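Local structure of extracellular solute-binding protein, family 1 (Bifidobacterium longum subsp. infantis ATCC 15697, 3QUF) at residues K29-D40 with D56-P67. The protein probably binds a solute, perhaps a sugar, outside the cell and delivers it to a membrane transporter for uptake. Sequence-based numbering, arbitrary orientation.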
ATOM      1  N   LYS A  29      -2.075   8.645 -38.311  1.00 31.46           N
ATOM      2  CA  LYS A  29      -2.492   8.823 -36.900  1.00 29.84           C
ATOM      3  C   LYS A  29      -3.065   7.524 -36.350  1.00 26.33           C
ATOM      4  O   LYS A  29      -3.660   6.769 -37.076  1.00 24.80           O
ATOM      5  CB  LYS A  29      -3.566   9.882 -36.724  1.00 31.36           C
ATOM      6  CG  LYS A  29      -3.089  11.337 -36.891  1.00 36.10           C
ATOM      7  CD  LYS A  29      -3.987  12.290 -36.065  1.00 39.07           C
ATOM      8  CE  LYS A  29      -3.326  13.652 -35.851  1.00 42.01           C
ATOM      9  NZ  LYS A  29      -2.654  14.143 -37.084  1.00 44.32           N
ATOM     10  N   THR A  30      -2.886   7.293 -35.058  1.00 22.99           N
ATOM     11  CA  THR A  30      -3.435   6.113 -34.431  1.00 21.97           C
ATOM     12  C   THR A  30      -4.299   6.565 -33.276  1.00 20.11           C
ATOM     13  O   THR A  30      -3.822   7.273 -32.391  1.00 21.40           O
ATOM     14  CB  THR A  30      -2.307   5.220 -33.882  1.00 21.22           C
ATOM     15  OG1 THR A  30      -1.486   4.769 -34.984  1.00 24.59           O
ATOM     16  CG2 THR A  30      -2.890   4.001 -33.126  1.00 20.15           C
ATOM     17  N   LYS A  31      -5.555   6.160 -33.295  1.00 20.55           N
ATOM     18  CA  LYS A  31      -6.494   6.456 -32.220  0.50 19.95           C
ATOM     19  C   LYS A  31      -6.455   5.371 -31.146  1.00 19.29           C
ATOM     20  O   LYS A  31      -6.682   4.205 -31.467  1.00 18.89           O
ATOM     21  CB  LYS A  31      -7.904   6.508 -32.796  0.50 21.25           C
ATOM     22  CG  LYS A  31      -8.090   7.563 -33.865  0.50 21.65           C
ATOM     23  CD  LYS A  31      -9.562   7.731 -34.181  0.50 25.48           C
ATOM     24  CE  LYS A  31     -10.393   7.771 -32.915  0.50 28.54           C
ATOM     25  NZ  LYS A  31     -10.212   9.021 -32.139  0.50 31.19           N
ATOM     26  N   ILE A  32      -6.216   5.745 -29.897  1.00 17.19           N
ATOM     27  CA  ILE A  32      -6.301   4.813 -28.756  1.00 15.79           C
ATOM     28  C   ILE A  32      -7.169   5.394 -27.647  1.00 16.06           C
ATOM     29  O   ILE A  32      -7.435   6.613 -27.649  1.00 16.05           O
ATOM     30  CB  ILE A  32      -4.931   4.411 -28.197  1.00 15.47           C
ATOM     31  CG1 ILE A  32      -4.078   5.635 -27.790  1.00 16.96           C
ATOM     32  CG2 ILE A  32      -4.199   3.563 -29.267  1.00 16.23           C
ATOM     33  CD1 ILE A  32      -2.753   5.262 -27.081  1.00 15.08           C
ATOM     34  N   SER A  33      -7.654   4.520 -26.760  1.00 14.93           N
ATOM     35  CA  SER A  33      -8.467   4.926 -25.643  1.00 15.26           C
ATOM     36  C   SER A  33      -7.845   4.503 -24.325  1.00 15.49           C
ATOM     37  O   SER A  33      -7.078   3.540 -24.262  1.00 14.54           O
ATOM     38  CB  SER A  33      -9.879   4.361 -25.752  1.00 16.32           C
ATOM     39  OG  SER A  33      -9.804   2.964 -25.915  1.00 17.89           O
ATOM     40  N   PHE A  34      -8.171   5.238 -23.270  1.00 15.00           N
ATOM     41  CA  PHE A  34      -7.674   4.963 -21.924  1.00 13.81           C
ATOM     42  C   PHE A  34      -8.854   5.108 -21.004  1.00 14.16           C
ATOM     43  O   PHE A  34      -9.484   6.177 -21.006  1.00 15.92           O
ATOM     44  CB  PHE A  34      -6.577   5.970 -21.589  1.00 14.23           C
ATOM     45  CG  PHE A  34      -6.033   5.934 -20.165  1.00 12.87           C
ATOM     46  CD1 PHE A  34      -6.070   4.825 -19.362  1.00 13.77           C
ATOM     47  CD2 PHE A  34      -5.444   7.089 -19.652  1.00 16.10           C
ATOM     48  CE1 PHE A  34      -5.564   4.863 -18.046  1.00 15.31           C
ATOM     49  CE2 PHE A  34      -4.950   7.135 -18.360  1.00 16.79           C
ATOM     50  CZ  PHE A  34      -5.012   6.057 -17.566  1.00 14.83           C
ATOM     51  N   TYR A  35      -9.246   4.029 -20.341  1.00 13.57           N
ATOM     52  CA  TYR A  35     -10.291   4.102 -19.320  1.00 13.42           C
ATOM     53  C   TYR A  35      -9.544   4.147 -18.013  1.00 13.67           C
ATOM     54  O   TYR A  35      -8.973   3.151 -17.567  1.00 13.61           O
ATOM     55  CB  TYR A  35     -11.235   2.912 -19.373  1.00 13.55           C
ATOM     56  CG  TYR A  35     -12.409   3.066 -18.436  1.00 15.38           C
ATOM     57  CD1 TYR A  35     -13.137   4.246 -18.415  1.00 26.23           C
ATOM     58  CD2 TYR A  35     -12.790   2.074 -17.585  1.00 15.32           C
ATOM     59  CE1 TYR A  35     -14.233   4.408 -17.558  1.00 27.19           C
ATOM     60  CE2 TYR A  35     -13.886   2.224 -16.722  1.00 18.09           C
ATOM     61  CZ  TYR A  35     -14.580   3.396 -16.708  1.00 25.39           C
ATOM     62  OH  TYR A  35     -15.688   3.590 -15.912  1.00 25.30           O
ATOM     63  N   SER A  36      -9.516   5.328 -17.411  1.00 14.17           N
ATOM     64  CA  SER A  36      -8.630   5.642 -16.283  1.00 13.95           C
ATOM     65  C   SER A  36      -9.292   5.542 -14.895  1.00 14.02           C
ATOM     66  O   SER A  36     -10.360   6.103 -14.660  1.00 14.69           O
ATOM     67  CB  SER A  36      -8.096   7.057 -16.456  1.00 14.59           C
ATOM     68  OG  SER A  36      -7.281   7.459 -15.364  1.00 15.15           O
ATOM     69  N   TYR A  37      -8.656   4.804 -14.006  1.00 12.03           N
ATOM     70  CA  TYR A  37      -9.038   4.777 -12.580  1.00 13.05           C
ATOM     71  C   TYR A  37      -8.802   6.153 -11.943  1.00 14.42           C
ATOM     72  O   TYR A  37      -9.499   6.571 -11.016  1.00 16.38           O
ATOM     73  CB  TYR A  37      -8.204   3.756 -11.878  1.00 12.94           C
ATOM     74  CG  TYR A  37      -8.327   3.713 -10.389  1.00 13.87           C
ATOM     75  CD1 TYR A  37      -9.391   3.088  -9.789  1.00 19.72           C
ATOM     76  CD2 TYR A  37      -7.413   4.367  -9.614  1.00 18.70           C
ATOM     77  CE1 TYR A  37      -9.484   3.048  -8.393  1.00 22.21           C
ATOM     78  CE2 TYR A  37      -7.485   4.341  -8.229  1.00 21.95           C
ATOM     79  CZ  TYR A  37      -8.534   3.702  -7.643  1.00 22.98           C
ATOM     80  OH  TYR A  37      -8.614   3.689  -6.261  1.00 31.29           O
ATOM     81  N   PHE A  38      -7.790   6.830 -12.448  1.00 15.07           N
ATOM     82  CA  PHE A  38      -7.359   8.128 -11.904  1.00 15.45           C
ATOM     83  C   PHE A  38      -8.195   9.235 -12.470  1.00 17.53           C
ATOM     84  O   PHE A  38      -8.526   9.266 -13.663  1.00 16.88           O
ATOM     85  CB  PHE A  38      -5.882   8.321 -12.253  1.00 15.34           C
ATOM     86  CG  PHE A  38      -4.996   7.324 -11.600  1.00 14.24           C
ATOM     87  CD1 PHE A  38      -4.707   7.418 -10.256  1.00 16.53           C
ATOM     88  CD2 PHE A  38      -4.538   6.187 -12.291  1.00 15.50           C
ATOM     89  CE1 PHE A  38      -3.911   6.458  -9.651  1.00 18.05           C
ATOM     90  CE2 PHE A  38      -3.770   5.250 -11.666  1.00 18.24           C
ATOM     91  CZ  PHE A  38      -3.467   5.385 -10.361  1.00 15.52           C
ATOM     92  N   LYS A  39      -8.528  10.187 -11.601  1.00 18.13           N
ATOM     93  CA  LYS A  39      -9.251  11.351 -12.019  1.00 21.45           C
ATOM     94  C   LYS A  39      -8.354  12.322 -12.807  1.00 20.20           C
ATOM     95  O   LYS A  39      -7.125  12.246 -12.759  1.00 19.46           O
ATOM     96  CB  LYS A  39      -9.851  12.037 -10.808  1.00 23.67           C
ATOM     97  CG  LYS A  39     -10.984  11.191 -10.158  1.00 30.23           C
ATOM     98  CD  LYS A  39     -11.805  12.009  -9.165  1.00 37.90           C
ATOM     99  CE  LYS A  39     -13.245  11.465  -9.069  1.00 42.02           C
ATOM    100  NZ  LYS A  39     -13.213  10.031  -8.638  1.00 42.77           N
ATOM    101  N   ASP A  40      -8.985  13.266 -13.498  1.00 20.71           N
ATOM    102  CA  ASP A  40      -8.221  14.249 -14.246  1.00 21.11           C
ATOM    103  C   ASP A  40      -7.257  15.010 -13.338  1.00 21.51           C
ATOM    104  O   ASP A  40      -6.178  15.364 -13.781  1.00 20.05           O
ATOM    105  CB  ASP A  40      -9.147  15.210 -15.015  1.00 23.36           C
ATOM    106  CG  ASP A  40      -8.376  16.273 -15.789  1.00 24.38           C
ATOM    107  OD1 ASP A  40      -7.794  15.974 -16.847  1.00 32.79           O
ATOM    108  OD2 ASP A  40      -8.376  17.403 -15.305  1.00 28.79           O
ATOM    109  N   ASP A  56       1.128  11.957 -33.645  1.00 24.56           N
ATOM    110  CA  ASP A  56       0.610  10.860 -34.408  0.50 24.93           C
ATOM    111  C   ASP A  56      -0.391  10.010 -33.611  1.00 23.71           C
ATOM    112  O   ASP A  56      -0.917   9.047 -34.141  1.00 25.27           O
ATOM    113  CB  ASP A  56       1.812   9.960 -34.797  0.50 25.25           C
ATOM    114  CG  ASP A  56       2.627   9.434 -33.566  0.50 25.33           C
ATOM    115  OD1 ASP A  56       3.085  10.209 -32.649  0.50 18.11           O
ATOM    116  OD2 ASP A  56       2.790   8.178 -33.516  0.50 30.86           O
ATOM    117  N   ILE A  57      -0.556  10.305 -32.325  1.00 21.81           N
ATOM    118  CA  ILE A  57      -1.442   9.489 -31.467  1.00 22.08           C
ATOM    119  C   ILE A  57      -2.558  10.342 -30.937  1.00 24.34           C
ATOM    120  O   ILE A  57      -2.295  11.420 -30.386  1.00 26.96           O
ATOM    121  CB  ILE A  57      -0.667   8.819 -30.337  1.00 20.24           C
ATOM    122  CG1 ILE A  57       0.435   7.935 -30.954  1.00 20.79           C
ATOM    123  CG2 ILE A  57      -1.644   8.024 -29.341  1.00 18.65           C
ATOM    124  CD1 ILE A  57       1.410   7.347 -29.995  1.00 21.55           C
ATOM    125  N   THR A  58      -3.792   9.884 -31.132  1.00 24.58           N
ATOM    126  CA  THR A  58      -4.959  10.531 -30.572  1.00 26.29           C
ATOM    127  C   THR A  58      -5.410   9.694 -29.383  1.00 25.49           C
ATOM    128  O   THR A  58      -5.803   8.549 -29.590  1.00 24.32           O
ATOM    129  CB  THR A  58      -6.116  10.581 -31.604  1.00 27.13           C
ATOM    130  OG1 THR A  58      -5.722  11.350 -32.766  1.00 31.52           O
ATOM    131  CG2 THR A  58      -7.382  11.204 -30.959  1.00 29.99           C
ATOM    132  N   LEU A  59      -5.394  10.271 -28.185  1.00 24.93           N
ATOM    133  CA  LEU A  59      -5.781   9.553 -26.969  1.00 23.78           C
ATOM    134  C   LEU A  59      -7.134  10.045 -26.452  1.00 24.13           C
ATOM    135  O   LEU A  59      -7.306  11.241 -26.191  1.00 26.74           O
ATOM    136  CB  LEU A  59      -4.679   9.700 -25.939  1.00 24.65           C
ATOM    137  CG  LEU A  59      -4.856   9.027 -24.591  1.00 23.72           C
ATOM    138  CD1 LEU A  59      -5.059   7.525 -24.762  1.00 20.87           C
ATOM    139  CD2 LEU A  59      -3.664   9.269 -23.600  1.00 26.70           C
ATOM    140  N   ASP A  60      -8.112   9.158 -26.418  1.00 21.65           N
ATOM    141  CA  ASP A  60      -9.456   9.437 -25.883  0.50 21.87           C
ATOM    142  C   ASP A  60      -9.487   8.870 -24.476  1.00 20.34           C
ATOM    143  O   ASP A  60      -9.377   7.657 -24.295  1.00 19.56           O
ATOM    144  CB  ASP A  60     -10.537   8.770 -26.747  0.50 22.38           C
ATOM    145  CG  ASP A  60     -11.963   8.987 -26.209  0.50 26.05           C
ATOM    146  OD1 ASP A  60     -12.209   9.986 -25.513  0.50 31.38           O
ATOM    147  OD2 ASP A  60     -12.845   8.157 -26.500  0.50 29.43           O
ATOM    148  N   VAL A  61      -9.626   9.740 -23.483  1.00 18.27           N
ATOM    149  CA  VAL A  61      -9.615   9.345 -22.095  1.00 17.38           C
ATOM    150  C   VAL A  61     -10.973   9.468 -21.456  1.00 19.18           C
ATOM    151  O   VAL A  61     -11.632  10.514 -21.615  1.00 18.83           O
ATOM    152  CB  VAL A  61      -8.590  10.161 -21.277  1.00 18.26           C
ATOM    153  CG1 VAL A  61      -8.471   9.624 -19.825  1.00 16.06           C
ATOM    154  CG2 VAL A  61      -7.242  10.144 -21.946  1.00 19.24           C
ATOM    155  N   GLN A  62     -11.403   8.396 -20.797  1.00 18.96           N
ATOM    156  CA  GLN A  62     -12.546   8.396 -19.906  1.00 21.92           C
ATOM    157  C   GLN A  62     -12.125   8.119 -18.476  1.00 23.08           C
ATOM    158  O   GLN A  62     -11.163   7.399 -18.184  1.00 19.37           O
ATOM    159  CB  GLN A  62     -13.611   7.432 -20.395  1.00 23.16           C
ATOM    160  CG  GLN A  62     -14.030   7.767 -21.827  1.00 28.71           C
ATOM    161  CD  GLN A  62     -15.487   7.440 -22.152  1.00 37.99           C
ATOM    162  OE1 GLN A  62     -15.827   6.292 -22.412  1.00 41.76           O
ATOM    163  NE2 GLN A  62     -16.352   8.476 -22.169  1.00 45.82           N
ATOM    164  N   TYR A  63     -12.837   8.743 -17.550  1.00 26.73           N
ATOM    165  CA  TYR A  63     -12.399   8.758 -16.141  1.00 28.95           C
ATOM    166  C   TYR A  63     -13.434   7.993 -15.293  1.00 30.79           C
ATOM    167  O   TYR A  63     -14.653   8.148 -15.482  1.00 33.74           O
ATOM    168  CB  TYR A  63     -12.164  10.209 -15.692  1.00 29.10           C
ATOM    169  CG  TYR A  63     -11.122  11.012 -16.500  1.00 30.41           C
ATOM    170  CD1 TYR A  63      -9.812  11.034 -16.119  1.00 29.89           C
ATOM    171  CD2 TYR A  63     -11.465  11.792 -17.640  1.00 30.15           C
ATOM    172  CE1 TYR A  63      -8.827  11.744 -16.831  1.00 31.24           C
ATOM    173  CE2 TYR A  63     -10.456  12.521 -18.362  1.00 29.86           C
ATOM    174  CZ  TYR A  63      -9.144  12.479 -17.935  1.00 34.02           C
ATOM    175  OH  TYR A  63      -8.093  13.162 -18.589  1.00 38.04           O
ATOM    176  N   GLY A  64     -12.967   7.101 -14.410  1.00 31.46           N
ATOM    177  CA  GLY A  64     -13.842   6.385 -13.493  1.00 31.77           C
ATOM    178  C   GLY A  64     -14.441   7.385 -12.506  1.00 33.80           C
ATOM    179  O   GLY A  64     -13.817   8.420 -12.196  1.00 32.43           O
ATOM    180  N   GLN A  65     -15.663   7.077 -12.053  1.00 36.33           N
ATOM    181  CA  GLN A  65     -16.394   7.915 -11.087  1.00 38.05           C
ATOM    182  C   GLN A  65     -16.013   7.563  -9.655  1.00 37.77           C
ATOM    183  O   GLN A  65     -15.840   8.450  -8.833  1.00 38.46           O
ATOM    184  CB  GLN A  65     -17.915   7.801 -11.320  1.00 39.62           C
ATOM    185  CG  GLN A  65     -18.371   8.405 -12.677  1.00 43.43           C
ATOM    186  CD  GLN A  65     -19.868   8.214 -13.007  1.00 48.06           C
ATOM    187  OE1 GLN A  65     -20.535   7.320 -12.473  1.00 50.40           O
ATOM    188  NE2 GLN A  65     -20.391   9.065 -13.908  1.00 50.23           N
ATOM    189  N   ASP A  66     -15.832   6.274  -9.375  1.00 37.05           N
ATOM    190  CA  ASP A  66     -15.381   5.800  -8.076  1.00 36.75           C
ATOM    191  C   ASP A  66     -14.944   4.362  -8.287  1.00 35.82           C
ATOM    192  O   ASP A  66     -15.318   3.769  -9.309  1.00 35.17           O
ATOM    193  CB  ASP A  66     -16.493   5.923  -7.002  1.00 38.53           C
ATOM    194  CG  ASP A  66     -17.748   5.118  -7.334  1.00 41.24           C
ATOM    195  OD1 ASP A  66     -17.689   3.864  -7.287  1.00 43.69           O
ATOM    196  OD2 ASP A  66     -18.804   5.737  -7.627  1.00 46.11           O
ATOM    197  N   PRO A  67     -14.160   3.802  -7.357  1.00 34.18           N
ATOM    198  CA  PRO A  67     -13.525   2.490  -7.563  1.00 32.69           C
ATOM    199  C   PRO A  67     -14.431   1.293  -7.844  1.00 32.42           C
ATOM    200  O   PRO A  67     -14.011   0.391  -8.611  1.00 31.16           O
ATOM    201  CB  PRO A  67     -12.767   2.261  -6.240  1.00 33.56           C
ATOM    202  CG  PRO A  67     -12.444   3.669  -5.756  1.00 34.34           C
ATOM    203  CD  PRO A  67     -13.594   4.510  -6.183  1.00 34.80           C
TER
HETATM  204  O   HOH W   1       0.467   6.492 -35.611  1.00 42.76           O
HETATM  205  O   HOH W   2     -16.978   5.874 -16.011  1.00 37.19           O
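With CG anti to its carbonyl carbon (chi1 -59°), Tyr-63 brings its ring against Asp-40, whose chi1 of 179° swings the carboxylate so that OD1 lies 3.3 Å from Tyr-63 OH; Asp-40 CB sits 4.2 Å from the ring centroid, 23° off the normal, a CH-pi contact over one face. Val-61 CG1 lies against the opposite face, and Phe-38 O meets the ring edge in plane, 3.3 Å from Tyr-63 CD1. Without the ring, as with an alanine here, Asp-40 CB and Val-61 CG1 would probably lose the surface they share, leaving a gap beside the start of helix 40-53. Ser-36 OG donates to a lone pair of Phe-38 O at 2.8 Å, tying down the turn after the strand. On the sheet face carrying Ile-32, Phe-34, Leu-59 and Val-61, Ile-32 CG1 reaches Leu-59 CD1 (3.7 Å), which also touches Phe-34 CB. Eight backbone hydrogen bonds, from Thr-30 N to Asp-56 O through Gly-64 N to Ser-36 O, fix the parallel register. On the face carrying Ser-33, Tyr-35 and Gln-62, Tyr-35 OH is hydrogen-bonded to Thr-73 OG1, and a water links it to Tyr-63 O. Parallel strands 30-36 and 57-63, joined through helix 40-53, form a beta-alpha-beta unit, as in the alpha/beta lobes of periplasmic-type binding proteins.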